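Long-range contacts in UDP-N-Acetylglucosamine 2-Epimerase (Thermus thermophilus, PDB 1V4V), which probably interconverts UDP-N-acetylglucosamine and UDP-N-acetylmannosamine by inverting the configuration at C2 of the sugar: residues L285-A290 / N346-G351; A18-P23 / G175-D180; G293-V298 / R340-K345. All coordinates share one frame; numbering follows the deposited sequence.

How the contacts relate
The three contacts form a series running from one domain of the GT-B fold to the other. Contact 1 is the middle link: its centre is about 9 Å from that of contact 3 and about 11 Å from that of contact 2, while contacts 2 and 3 are about 20 Å apart, centre to centre, and do not touch. Contact 3 is nested inside the loop closed by contact 1, and Gly289 O lies 2.9 Å from Val294 N, a probable hydrogen bond. Toward contact 2, Tyr348 O is 2.9 Å from Gln176 N, again probably bonded. Glycerol, probably from the crystallisation liquor, lies near Glu287 and Gly178 and may mark the interdomain cleft.

Contact 1: residues L285-A290 / N346-G351; sequences LQEEGA and NPYGDG
Glu287 and Tyr348 make the central meeting: OE1 of Glu287 sits over the centre of the Tyr348 ring, 3.8 Å above its plane, and the carboxylate is 18° from parallel to the ring. The rest of the chain follows, with Glu287 CG 3.8 Å from Tyr348 OH. At the ring edge stand two other helix residues. Gln286 NE2 comes to 3.8 Å from Tyr348 OH, which is contact without a hydrogen bond, and Ala290 CB lies 4.4 Å from Tyr348 CE2. Pro347 CG rests on the opposite face, so the ring is sandwiched between its own neighbour and the helix. With an alanine in place of Tyr348, a gap would probably open between Glu287 and Pro347, leaving the Glu287 side chain freer to turn.

Asn346 links the two backbones by one weak bond and one water. Its ND2 gives a weak, bent bond to Ala290 O (3.2 Å) and also donates to a water held 2.6 Å from Glu287 O. CG lies opposite the backbone nitrogen (chi1 -176°), which carries the amide toward the helix while its oxygen serves the loop. That oxygen, OD1, accepts from Tyr348 N at 2.6 Å in the carbonyl plane, and from Gly349 N lying 60° above it. These two bonds fix the amide's rotation and so aim ND2. Farther out, Glu287 OE1 bonds a glycerol, probably from the crystallisation liquor, and Tyr348 packs on Val179. The loop is an Asx turn within an Asx motif, set where the chain of a GT-B fold passes from the second domain back toward the first.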
ATOM      1  N   LEU A 285      20.052 -24.552   2.666  1.00 28.30           N
ATOM      2  CA  LEU A 285      20.634 -25.339   3.743  1.00 28.45           C
ATOM      3  C   LEU A 285      21.895 -24.683   4.291  1.00 26.69           C
ATOM      4  O   LEU A 285      22.191 -24.783   5.480  1.00 25.19           O
ATOM      5  CB  LEU A 285      20.925 -26.759   3.259  1.00 29.96           C
ATOM      6  CG  LEU A 285      19.651 -27.600   3.149  1.00 33.80           C
ATOM      7  CD1 LEU A 285      19.975 -28.969   2.609  1.00 35.24           C
ATOM      8  CD2 LEU A 285      19.006 -27.721   4.523  1.00 35.52           C
ATOM      9  N   GLN A 286      22.637 -24.002   3.427  1.00 25.86           N
ATOM     10  CA  GLN A 286      23.847 -23.327   3.872  1.00 26.59           C
ATOM     11  C   GLN A 286      23.453 -22.267   4.891  1.00 26.47           C
ATOM     12  O   GLN A 286      24.107 -22.097   5.917  1.00 25.50           O
ATOM     13  CB  GLN A 286      24.566 -22.697   2.673  1.00 28.87           C
ATOM     14  CG  GLN A 286      25.720 -21.774   3.040  1.00 32.50           C
ATOM     15  CD  GLN A 286      25.291 -20.323   3.126  1.00 34.77           C
ATOM     16  OE1 GLN A 286      24.739 -19.774   2.171  1.00 36.47           O
ATOM     17  NE2 GLN A 286      25.546 -19.690   4.267  1.00 36.92           N
ATOM     18  N   GLU A 287      22.363 -21.558   4.618  1.00 25.60           N
ATOM     19  CA  GLU A 287      21.906 -20.532   5.538  1.00 25.25           C
ATOM     20  C   GLU A 287      21.396 -21.140   6.836  1.00 24.87           C
ATOM     21  O   GLU A 287      21.535 -20.544   7.900  1.00 25.71           O
ATOM     22  CB  GLU A 287      20.824 -19.672   4.883  1.00 28.66           C
ATOM     23  CG  GLU A 287      21.384 -18.772   3.798  1.00 31.80           C
ATOM     24  CD  GLU A 287      20.384 -17.746   3.312  1.00 37.84           C
ATOM     25  OE1 GLU A 287      19.769 -17.066   4.164  1.00 39.89           O
ATOM     26  OE2 GLU A 287      20.226 -17.614   2.082  1.00 40.02           O
ATOM     27  N   GLU A 288      20.799 -22.323   6.749  1.00 25.61           N
ATOM     28  CA  GLU A 288      20.312 -22.985   7.953  1.00 27.99           C
ATOM     29  C   GLU A 288      21.497 -23.385   8.826  1.00 26.63           C
ATOM     30  O   GLU A 288      21.458 -23.247  10.045  1.00 26.39           O
ATOM     31  CB  GLU A 288      19.497 -24.224   7.597  1.00 30.87           C
ATOM     32  CG  GLU A 288      18.083 -23.926   7.142  1.00 38.88           C
ATOM     33  CD  GLU A 288      17.232 -25.175   7.095  1.00 43.18           C
ATOM     34  OE1 GLU A 288      17.200 -25.899   8.113  1.00 45.84           O
ATOM     35  OE2 GLU A 288      16.596 -25.430   6.050  1.00 45.99           O
ATOM     36  N   GLY A 289      22.553 -23.886   8.198  1.00 26.58           N
ATOM     37  CA  GLY A 289      23.724 -24.272   8.965  1.00 26.26           C
ATOM     38  C   GLY A 289      24.254 -23.070   9.722  1.00 25.83           C
ATOM     39  O   GLY A 289      24.581 -23.158  10.906  1.00 26.71           O
ATOM     40  N   ALA A 290      24.319 -21.928   9.044  1.00 26.92           N
ATOM     41  CA  ALA A 290      24.815 -20.704   9.665  1.00 25.72           C
ATOM     42  C   ALA A 290      23.971 -20.259  10.860  1.00 27.23           C
ATOM     43  O   ALA A 290      24.494 -19.706  11.829  1.00 26.55           O
ATOM     44  CB  ALA A 290      24.887 -19.587   8.622  1.00 27.99           C
ATOM     45  N   ASN A 346      26.777 -14.180  12.323  1.00 28.91           N
ATOM     46  CA  ASN A 346      25.794 -14.526  11.299  1.00 29.31           C
ATOM     47  C   ASN A 346      25.360 -13.225  10.624  1.00 29.58           C
ATOM     48  O   ASN A 346      24.806 -12.345  11.277  1.00 29.18           O
ATOM     49  CB  ASN A 346      24.580 -15.206  11.935  1.00 31.10           C
ATOM     50  CG  ASN A 346      23.575 -15.671  10.906  1.00 31.77           C
ATOM     51  OD1 ASN A 346      23.203 -14.921  10.006  1.00 34.31           O
ATOM     52  ND2 ASN A 346      23.124 -16.914  11.035  1.00 35.20           N
ATOM     53  N   PRO A 347      25.599 -13.094   9.310  1.00 29.00           N
ATOM     54  CA  PRO A 347      25.231 -11.884   8.569  1.00 29.75           C
ATOM     55  C   PRO A 347      23.736 -11.732   8.297  1.00 30.05           C
ATOM     56  O   PRO A 347      23.315 -10.739   7.708  1.00 30.52           O
ATOM     57  CB  PRO A 347      26.028 -12.029   7.284  1.00 29.12           C
ATOM     58  CG  PRO A 347      25.912 -13.503   7.028  1.00 29.67           C
ATOM     59  CD  PRO A 347      26.184 -14.099   8.401  1.00 28.82           C
ATOM     60  N   TYR A 348      22.940 -12.707   8.729  1.00 29.60           N
ATOM     61  CA  TYR A 348      21.495 -12.668   8.501  1.00 31.74           C
ATOM     62  C   TYR A 348      20.689 -12.270   9.732  1.00 31.21           C
ATOM     63  O   TYR A 348      19.593 -11.727   9.613  1.00 32.31           O
ATOM     64  CB  TYR A 348      21.003 -14.032   8.015  1.00 32.85           C
ATOM     65  CG  TYR A 348      21.831 -14.615   6.893  1.00 35.11           C
ATOM     66  CD1 TYR A 348      21.832 -14.038   5.624  1.00 36.29           C
ATOM     67  CD2 TYR A 348      22.629 -15.737   7.109  1.00 35.85           C
ATOM     68  CE1 TYR A 348      22.616 -14.569   4.590  1.00 37.85           C
ATOM     69  CE2 TYR A 348      23.411 -16.272   6.089  1.00 38.66           C
ATOM     70  CZ  TYR A 348      23.400 -15.684   4.836  1.00 37.66           C
ATOM     71  OH  TYR A 348      24.184 -16.213   3.834  1.00 42.35           O
ATOM     72  N   GLY A 349      21.227 -12.547  10.914  1.00 31.06           N
ATOM     73  CA  GLY A 349      20.525 -12.214  12.141  1.00 30.35           C
ATOM     74  C   GLY A 349      21.170 -12.905  13.325  1.00 30.74           C
ATOM     75  O   GLY A 349      21.900 -13.877  13.139  1.00 29.91           O
ATOM     76  N   ASP A 350      20.903 -12.416  14.533  1.00 30.38           N
ATOM     77  CA  ASP A 350      21.493 -12.991  15.739  1.00 31.12           C
ATOM     78  C   ASP A 350      20.630 -14.048  16.433  1.00 32.02           C
ATOM     79  O   ASP A 350      20.908 -14.432  17.567  1.00 32.71           O
ATOM     80  CB  ASP A 350      21.857 -11.872  16.730  1.00 31.46           C
ATOM     81  CG  ASP A 350      20.643 -11.084  17.214  1.00 34.34           C
ATOM     82  OD1 ASP A 350      20.840 -10.031  17.860  1.00 33.93           O
ATOM     83  OD2 ASP A 350      19.498 -11.515  16.962  1.00 34.21           O
ATOM     84  N   GLY A 351      19.585 -14.516  15.752  1.00 31.42           N
ATOM     85  CA  GLY A 351      18.723 -15.534  16.326  1.00 31.10           C
ATOM     86  C   GLY A 351      17.668 -15.019  17.287  1.00 32.64           C
ATOM     87  O   GLY A 351      16.886 -15.799  17.843  1.00 31.57           O
TER
HETATM   88  O   HOH W   1      21.298 -18.121   8.895  1.00 39.67           O

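Contact 2: residues A18-P23 / G175-D180; sequences ATKMAP and GQTGVD
Gln176 meets Lys20 through water: its NE2 stands 4.4 Å from Lys20 NZ, both groups are donors, and two waters accept from each. One of these waters lies 2.9 Å from Gly178 N and accepts from it as well, so three N-H donors lie within bonding range of this one oxygen, probably sharing its lone pairs. Thr177 supplies the direct bond. Its OG1 donates to Lys20 O over 2.7 Å, approaching at 123° to the C=O and tilted 19° from the carbonyl plane. With chi1 at 62°, OG1 lies between the backbone nitrogen and the carbonyl carbon, which turns the hydroxyl to helix 15-29 and brings it 3.5 Å from Lys20 CB. Gly178 follows, its CA 4.2 Å from Lys20 NZ; a side chain here would crowd the ammonium, since a beta carbon would fall about 3.1 Å from it. Asp180 ends the walk with its CB 3.5 Å from Pro23 CB, while Pro23 CG also touches Thr177 O. The carboxylate is engaged by Gly354 N, and weakly by Ala353 N, at the start of helix 353-364.

The contact has two characters. Around Pro23 it is mainly a close carbon-to-carbon fit at the kink of helix 15-29, whereas at Lys20, which also has a long, weak ion pair with Glu122, two shared waters bridge donors that cannot bond each other.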
ATOM      1  N   ALA A  18       4.380 -19.332   8.392  1.00 26.49           N
ATOM      2  CA  ALA A  18       4.213 -19.841   9.748  1.00 26.41           C
ATOM      3  C   ALA A  18       5.575 -20.020  10.423  1.00 26.76           C
ATOM      4  O   ALA A  18       5.762 -19.666  11.588  1.00 25.55           O
ATOM      5  CB  ALA A  18       3.455 -21.171   9.715  1.00 25.52           C
ATOM      6  N   THR A  19       6.528 -20.563   9.674  1.00 28.11           N
ATOM      7  CA  THR A  19       7.870 -20.794  10.191  1.00 27.49           C
ATOM      8  C   THR A  19       8.544 -19.509  10.646  1.00 26.50           C
ATOM      9  O   THR A  19       9.145 -19.462  11.715  1.00 25.97           O
ATOM     10  CB  THR A  19       8.765 -21.467   9.122  1.00 30.30           C
ATOM     11  OG1 THR A  19       8.230 -22.757   8.799  1.00 33.27           O
ATOM     12  CG2 THR A  19      10.187 -21.626   9.635  1.00 29.60           C
ATOM     13  N   LYS A  20       8.441 -18.462   9.835  1.00 25.82           N
ATOM     14  CA  LYS A  20       9.067 -17.192  10.176  1.00 26.75           C
ATOM     15  C   LYS A  20       8.310 -16.432  11.263  1.00 26.49           C
ATOM     16  O   LYS A  20       8.881 -15.571  11.933  1.00 26.18           O
ATOM     17  CB  LYS A  20       9.196 -16.322   8.926  1.00 28.45           C
ATOM     18  CG  LYS A  20      10.127 -16.909   7.870  1.00 31.76           C
ATOM     19  CD  LYS A  20      10.252 -15.984   6.674  1.00 36.63           C
ATOM     20  CE  LYS A  20      11.156 -16.581   5.599  1.00 39.61           C
ATOM     21  NZ  LYS A  20      12.523 -16.846   6.111  1.00 41.63           N
HETATM   22  N   MSE A  21       7.034 -16.760  11.450  1.00 24.83           N
HETATM   23  CA  MSE A  21       6.228 -16.081  12.462  1.00 25.89           C
HETATM   24  C   MSE A  21       6.243 -16.765  13.831  1.00 26.02           C
HETATM   25  O   MSE A  21       6.048 -16.109  14.856  1.00 25.06           O
HETATM   26  CB  MSE A  21       4.785 -15.937  11.971  1.00 26.43           C
HETATM   27  CG  MSE A  21       4.634 -14.956  10.822  1.00 25.92           C
HETATM   28 SE   MSE A  21       5.014 -13.124  11.316  1.00 29.28          SE
HETATM   29  CE  MSE A  21       3.268 -12.370  10.930  1.00 28.39           C
ATOM     30  N   ALA A  22       6.484 -18.075  13.845  1.00 25.76           N
ATOM     31  CA  ALA A  22       6.522 -18.841  15.093  1.00 26.79           C
ATOM     32  C   ALA A  22       7.414 -18.194  16.157  1.00 26.37           C
ATOM     33  O   ALA A  22       7.019 -18.077  17.322  1.00 25.21           O
ATOM     34  CB  ALA A  22       6.984 -20.277  14.815  1.00 26.12           C
ATOM     35  N   PRO A  23       8.630 -17.764  15.777  1.00 26.71           N
ATOM     36  CA  PRO A  23       9.529 -17.133  16.749  1.00 26.17           C
ATOM     37  C   PRO A  23       8.925 -15.867  17.355  1.00 27.46           C
ATOM     38  O   PRO A  23       9.160 -15.547  18.524  1.00 27.03           O
ATOM     39  CB  PRO A  23      10.777 -16.828  15.924  1.00 28.11           C
ATOM     40  CG  PRO A  23      10.767 -17.901  14.880  1.00 27.85           C
ATOM     41  CD  PRO A  23       9.313 -17.966  14.485  1.00 27.51           C
ATOM     42  N   GLY A 175      16.800  -8.034  11.679  1.00 26.72           N
ATOM     43  CA  GLY A 175      17.553  -9.195  11.240  1.00 26.24           C
ATOM     44  C   GLY A 175      16.455 -10.170  10.843  1.00 27.98           C
ATOM     45  O   GLY A 175      15.276  -9.832  10.967  1.00 24.78           O
ATOM     46  N   GLN A 176      16.800 -11.372  10.389  1.00 27.63           N
ATOM     47  CA  GLN A 176      15.770 -12.317   9.968  1.00 27.98           C
ATOM     48  C   GLN A 176      15.234 -13.255  11.046  1.00 28.28           C
ATOM     49  O   GLN A 176      16.002 -13.898  11.762  1.00 27.11           O
ATOM     50  CB  GLN A 176      16.286 -13.146   8.788  1.00 32.02           C
ATOM     51  CG  GLN A 176      16.691 -12.308   7.588  1.00 36.51           C
ATOM     52  CD  GLN A 176      16.842 -13.136   6.324  1.00 42.05           C
ATOM     53  OE1 GLN A 176      17.592 -12.774   5.415  1.00 42.35           O
ATOM     54  NE2 GLN A 176      16.117 -14.249   6.256  1.00 42.85           N
ATOM     55  N   THR A 177      13.910 -13.341  11.161  1.00 26.78           N
ATOM     56  CA  THR A 177      13.321 -14.231  12.151  1.00 27.27           C
ATOM     57  C   THR A 177      13.578 -15.674  11.725  1.00 26.59           C
ATOM     58  O   THR A 177      13.470 -16.598  12.534  1.00 27.97           O
ATOM     59  CB  THR A 177      11.798 -14.009  12.306  1.00 25.50           C
ATOM     60  OG1 THR A 177      11.134 -14.296  11.071  1.00 24.56           O
ATOM     61  CG2 THR A 177      11.511 -12.572  12.725  1.00 25.18           C
ATOM     62  N   GLY A 178      13.928 -15.856  10.453  1.00 26.18           N
ATOM     63  CA  GLY A 178      14.216 -17.187   9.944  1.00 27.60           C
ATOM     64  C   GLY A 178      15.328 -17.849  10.741  1.00 29.10           C
ATOM     65  O   GLY A 178      15.342 -19.071  10.917  1.00 29.64           O
ATOM     66  N   VAL A 179      16.266 -17.040  11.225  1.00 28.80           N
ATOM     67  CA  VAL A 179      17.373 -17.548  12.029  1.00 28.74           C
ATOM     68  C   VAL A 179      16.811 -18.141  13.320  1.00 30.00           C
ATOM     69  O   VAL A 179      17.140 -19.270  13.692  1.00 28.47           O
ATOM     70  CB  VAL A 179      18.368 -16.422  12.378  1.00 28.59           C
ATOM     71  CG1 VAL A 179      19.514 -16.974  13.228  1.00 31.08           C
ATOM     72  CG2 VAL A 179      18.908 -15.805  11.104  1.00 27.88           C
ATOM     73  N   ASP A 180      15.956 -17.372  13.994  1.00 29.68           N
ATOM     74  CA  ASP A 180      15.321 -17.818  15.236  1.00 30.35           C
ATOM     75  C   ASP A 180      14.595 -19.143  14.991  1.00 29.74           C
ATOM     76  O   ASP A 180      14.643 -20.055  15.817  1.00 30.44           O
ATOM     77  CB  ASP A 180      14.264 -16.810  15.711  1.00 31.68           C
ATOM     78  CG  ASP A 180      14.812 -15.415  15.910  1.00 33.21           C
ATOM     79  OD1 ASP A 180      15.547 -14.920  15.033  1.00 32.91           O
ATOM     80  OD2 ASP A 180      14.488 -14.801  16.948  1.00 36.58           O
TER
HETATM   81  O   HOH W   2      13.600 -14.550   7.847  1.00 36.42           O
HETATM   82  O   HOH W   3      15.017 -16.269   4.855  1.00 50.58           O

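Contact 3: residues G293-V298 / R340-K345; sequences GVPVVV and RMRKAK
Pro295 lies against Arg342 and Met341 together, and these three residues hold most of the buried surface. The pyrrolidine ring meets the arginine along its length: Pro295 CG is 3.4 Å from Arg342 CG, and Pro295 CD is 3.4 Å from Arg342 NE. Farther on, Pro295 CG lies 3.5 Å above the guanidinium plane, displaced toward the rim of the group, so the ring supports one face without being centred on it. Arg342 reaches this position because its chain runs extended from CG to NE, with CG opposite the carbonyl carbon (chi1 -60°).

The stem of the same arginine runs alongside the carbonyl oxygen of Gly293. Gly293 O is 3.3 Å from Arg342 CG and also receives a CA-H...O contact from Arg342 CA at 3.6 Å, with 129° at the hydrogen. The guanidinium presents its edge to this oxygen without bonding it; its NH2 donates instead to Leu276 O in strand 275-280. Gly293, at positive phi, closes the preceding helix 283-291 in a Schellman motif, and this turn delivers the chain to Pro295.

Met341, a selenomethionine, meets the CA-CB end of the proline ring, while the arginine follows the CG-CD edge. Its CB is 4.0 Å from Pro295 CB, and a bend at chi3 of 52° folds CE back over the backbone of Val296, 3.6 Å from Val296 N. Leu331 of helix 321-332 also packs on it.

No hydrogen bond crosses between the two segments. The end of helix 335-343 is thus held to the entry of strand 296-298, within the parallel sheet of the second domain, mainly by van der Waals fit, with one CA-H...O contact, and the arginine contributes its aliphatic stem here while its NH2 is hydrogen-bonded to Leu276 O.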
ATOM      1  N   GLY A 293      25.137 -22.136  13.700  1.00 25.29           N
ATOM      2  CA  GLY A 293      26.551 -22.001  13.999  1.00 23.93           C
ATOM      3  C   GLY A 293      27.313 -23.249  13.589  1.00 23.30           C
ATOM      4  O   GLY A 293      28.315 -23.619  14.208  1.00 25.64           O
ATOM      5  N   VAL A 294      26.829 -23.912  12.546  1.00 22.33           N
ATOM      6  CA  VAL A 294      27.476 -25.123  12.047  1.00 20.79           C
ATOM      7  C   VAL A 294      28.287 -24.777  10.800  1.00 20.02           C
ATOM      8  O   VAL A 294      27.763 -24.175   9.860  1.00 20.50           O
ATOM      9  CB  VAL A 294      26.429 -26.199  11.686  1.00 20.51           C
ATOM     10  CG1 VAL A 294      27.111 -27.433  11.108  1.00 21.04           C
ATOM     11  CG2 VAL A 294      25.635 -26.579  12.927  1.00 20.51           C
ATOM     12  N   PRO A 295      29.582 -25.140  10.782  1.00 18.62           N
ATOM     13  CA  PRO A 295      30.441 -24.853   9.627  1.00 18.17           C
ATOM     14  C   PRO A 295      29.840 -25.473   8.378  1.00 18.15           C
ATOM     15  O   PRO A 295      29.297 -26.578   8.434  1.00 18.08           O
ATOM     16  CB  PRO A 295      31.767 -25.525   9.999  1.00 20.22           C
ATOM     17  CG  PRO A 295      31.762 -25.500  11.504  1.00 18.27           C
ATOM     18  CD  PRO A 295      30.328 -25.869  11.822  1.00 17.28           C
ATOM     19  N   VAL A 296      29.938 -24.773   7.253  1.00 18.27           N
ATOM     20  CA  VAL A 296      29.386 -25.300   6.010  1.00 16.85           C
ATOM     21  C   VAL A 296      30.377 -25.285   4.853  1.00 17.45           C
ATOM     22  O   VAL A 296      31.040 -24.273   4.602  1.00 19.73           O
ATOM     23  CB  VAL A 296      28.156 -24.480   5.547  1.00 18.64           C
ATOM     24  CG1 VAL A 296      27.590 -25.070   4.250  1.00 18.74           C
ATOM     25  CG2 VAL A 296      27.109 -24.444   6.641  1.00 19.77           C
ATOM     26  N   VAL A 297      30.480 -26.413   4.157  1.00 17.43           N
ATOM     27  CA  VAL A 297      31.322 -26.502   2.977  1.00 19.37           C
ATOM     28  C   VAL A 297      30.359 -26.633   1.798  1.00 21.24           C
ATOM     29  O   VAL A 297      29.485 -27.502   1.788  1.00 21.34           O
ATOM     30  CB  VAL A 297      32.294 -27.706   3.024  1.00 21.42           C
ATOM     31  CG1 VAL A 297      32.982 -27.871   1.677  0.50 23.18           C
ATOM     32  CG2 VAL A 297      33.319 -27.493   4.099  0.50 19.44           C
ATOM     33  N   VAL A 298      30.511 -25.747   0.820  1.00 21.06           N
ATOM     34  CA  VAL A 298      29.632 -25.723  -0.345  1.00 23.19           C
ATOM     35  C   VAL A 298      30.260 -26.359  -1.573  1.00 23.93           C
ATOM     36  O   VAL A 298      31.339 -25.965  -2.005  1.00 21.01           O
ATOM     37  CB  VAL A 298      29.218 -24.269  -0.683  1.00 24.52           C
ATOM     38  CG1 VAL A 298      28.285 -24.247  -1.903  1.00 22.30           C
ATOM     39  CG2 VAL A 298      28.532 -23.636   0.525  1.00 23.91           C
ATOM     40  N   ARG A 340      36.510 -21.163  13.905  1.00 24.98           N
ATOM     41  CA  ARG A 340      36.345 -19.794  13.416  1.00 27.28           C
ATOM     42  C   ARG A 340      35.022 -19.641  12.678  1.00 26.97           C
ATOM     43  O   ARG A 340      34.378 -18.592  12.733  1.00 26.19           O
ATOM     44  CB  ARG A 340      37.476 -19.410  12.462  1.00 29.16           C
ATOM     45  CG  ARG A 340      38.838 -19.200  13.093  1.00 36.73           C
ATOM     46  CD  ARG A 340      39.689 -18.348  12.161  1.00 43.94           C
ATOM     47  NE  ARG A 340      39.616 -18.835  10.785  1.00 49.56           N
ATOM     48  CZ  ARG A 340      39.824 -18.084   9.707  1.00 53.38           C
ATOM     49  NH1 ARG A 340      40.122 -16.797   9.835  1.00 54.20           N
ATOM     50  NH2 ARG A 340      39.728 -18.623   8.498  1.00 54.80           N
HETATM   51  N   MSE A 341      34.625 -20.688  11.967  1.00 24.48           N
HETATM   52  CA  MSE A 341      33.381 -20.647  11.227  1.00 23.83           C
HETATM   53  C   MSE A 341      32.198 -20.677  12.195  1.00 23.82           C
HETATM   54  O   MSE A 341      31.219 -19.963  11.995  1.00 24.44           O
HETATM   55  CB  MSE A 341      33.352 -21.808  10.224  1.00 24.96           C
HETATM   56  CG  MSE A 341      34.598 -21.799   9.327  1.00 26.24           C
HETATM   57 SE   MSE A 341      34.661 -23.178   7.975  1.00 36.39          SE
HETATM   58  CE  MSE A 341      32.903 -22.756   7.273  1.00  5.61           C
ATOM     59  N   ARG A 342      32.299 -21.471  13.262  1.00 20.12           N
ATOM     60  CA  ARG A 342      31.222 -21.540  14.246  1.00 22.74           C
ATOM     61  C   ARG A 342      31.084 -20.232  15.020  1.00 24.03           C
ATOM     62  O   ARG A 342      29.996 -19.891  15.477  1.00 25.04           O
ATOM     63  CB  ARG A 342      31.456 -22.681  15.253  1.00 22.17           C
ATOM     64  CG  ARG A 342      31.532 -24.052  14.612  1.00 22.49           C
ATOM     65  CD  ARG A 342      31.160 -25.172  15.584  1.00 25.05           C
ATOM     66  NE  ARG A 342      31.421 -26.473  14.969  1.00 26.27           N
ATOM     67  CZ  ARG A 342      32.613 -27.064  14.953  1.00 28.00           C
ATOM     68  NH1 ARG A 342      33.657 -26.484  15.536  1.00 24.96           N
ATOM     69  NH2 ARG A 342      32.772 -28.216  14.313  1.00 23.63           N
ATOM     70  N   LYS A 343      32.187 -19.506  15.165  1.00 23.91           N
ATOM     71  CA  LYS A 343      32.182 -18.246  15.910  1.00 26.50           C
ATOM     72  C   LYS A 343      31.917 -17.014  15.044  1.00 27.55           C
ATOM     73  O   LYS A 343      31.776 -15.906  15.565  1.00 28.06           O
ATOM     74  CB  LYS A 343      33.523 -18.050  16.623  1.00 28.87           C
ATOM     75  CG  LYS A 343      33.842 -19.071  17.697  1.00 31.99           C
ATOM     76  CD  LYS A 343      35.181 -18.721  18.330  1.00 36.31           C
ATOM     77  CE  LYS A 343      35.564 -19.672  19.437  1.00 39.05           C
ATOM     78  NZ  LYS A 343      36.798 -19.173  20.124  1.00 43.57           N
ATOM     79  N   ALA A 344      31.864 -17.199  13.730  1.00 26.28           N
ATOM     80  CA  ALA A 344      31.629 -16.078  12.826  1.00 28.93           C
ATOM     81  C   ALA A 344      30.260 -15.447  13.060  1.00 29.11           C
ATOM     82  O   ALA A 344      29.285 -16.137  13.349  1.00 30.02           O
ATOM     83  CB  ALA A 344      31.751 -16.537  11.386  1.00 29.73           C
ATOM     84  N   LYS A 345      30.195 -14.127  12.944  1.00 29.93           N
ATOM     85  CA  LYS A 345      28.939 -13.413  13.137  1.00 30.92           C
ATOM     86  C   LYS A 345      27.994 -13.762  11.991  1.00 28.63           C
ATOM     87  O   LYS A 345      28.368 -13.665  10.825  1.00 28.97           O
ATOM     88  CB  LYS A 345      29.191 -11.900  13.155  1.00 33.18           C
ATOM     89  CG  LYS A 345      27.925 -11.063  13.261  1.00 35.92           C
ATOM     90  CD  LYS A 345      28.214  -9.585  13.070  1.00 39.61           C
ATOM     91  CE  LYS A 345      26.920  -8.781  12.997  1.00 41.13           C
ATOM     92  NZ  LYS A 345      26.094  -8.946  14.222  1.00 43.07           N
TER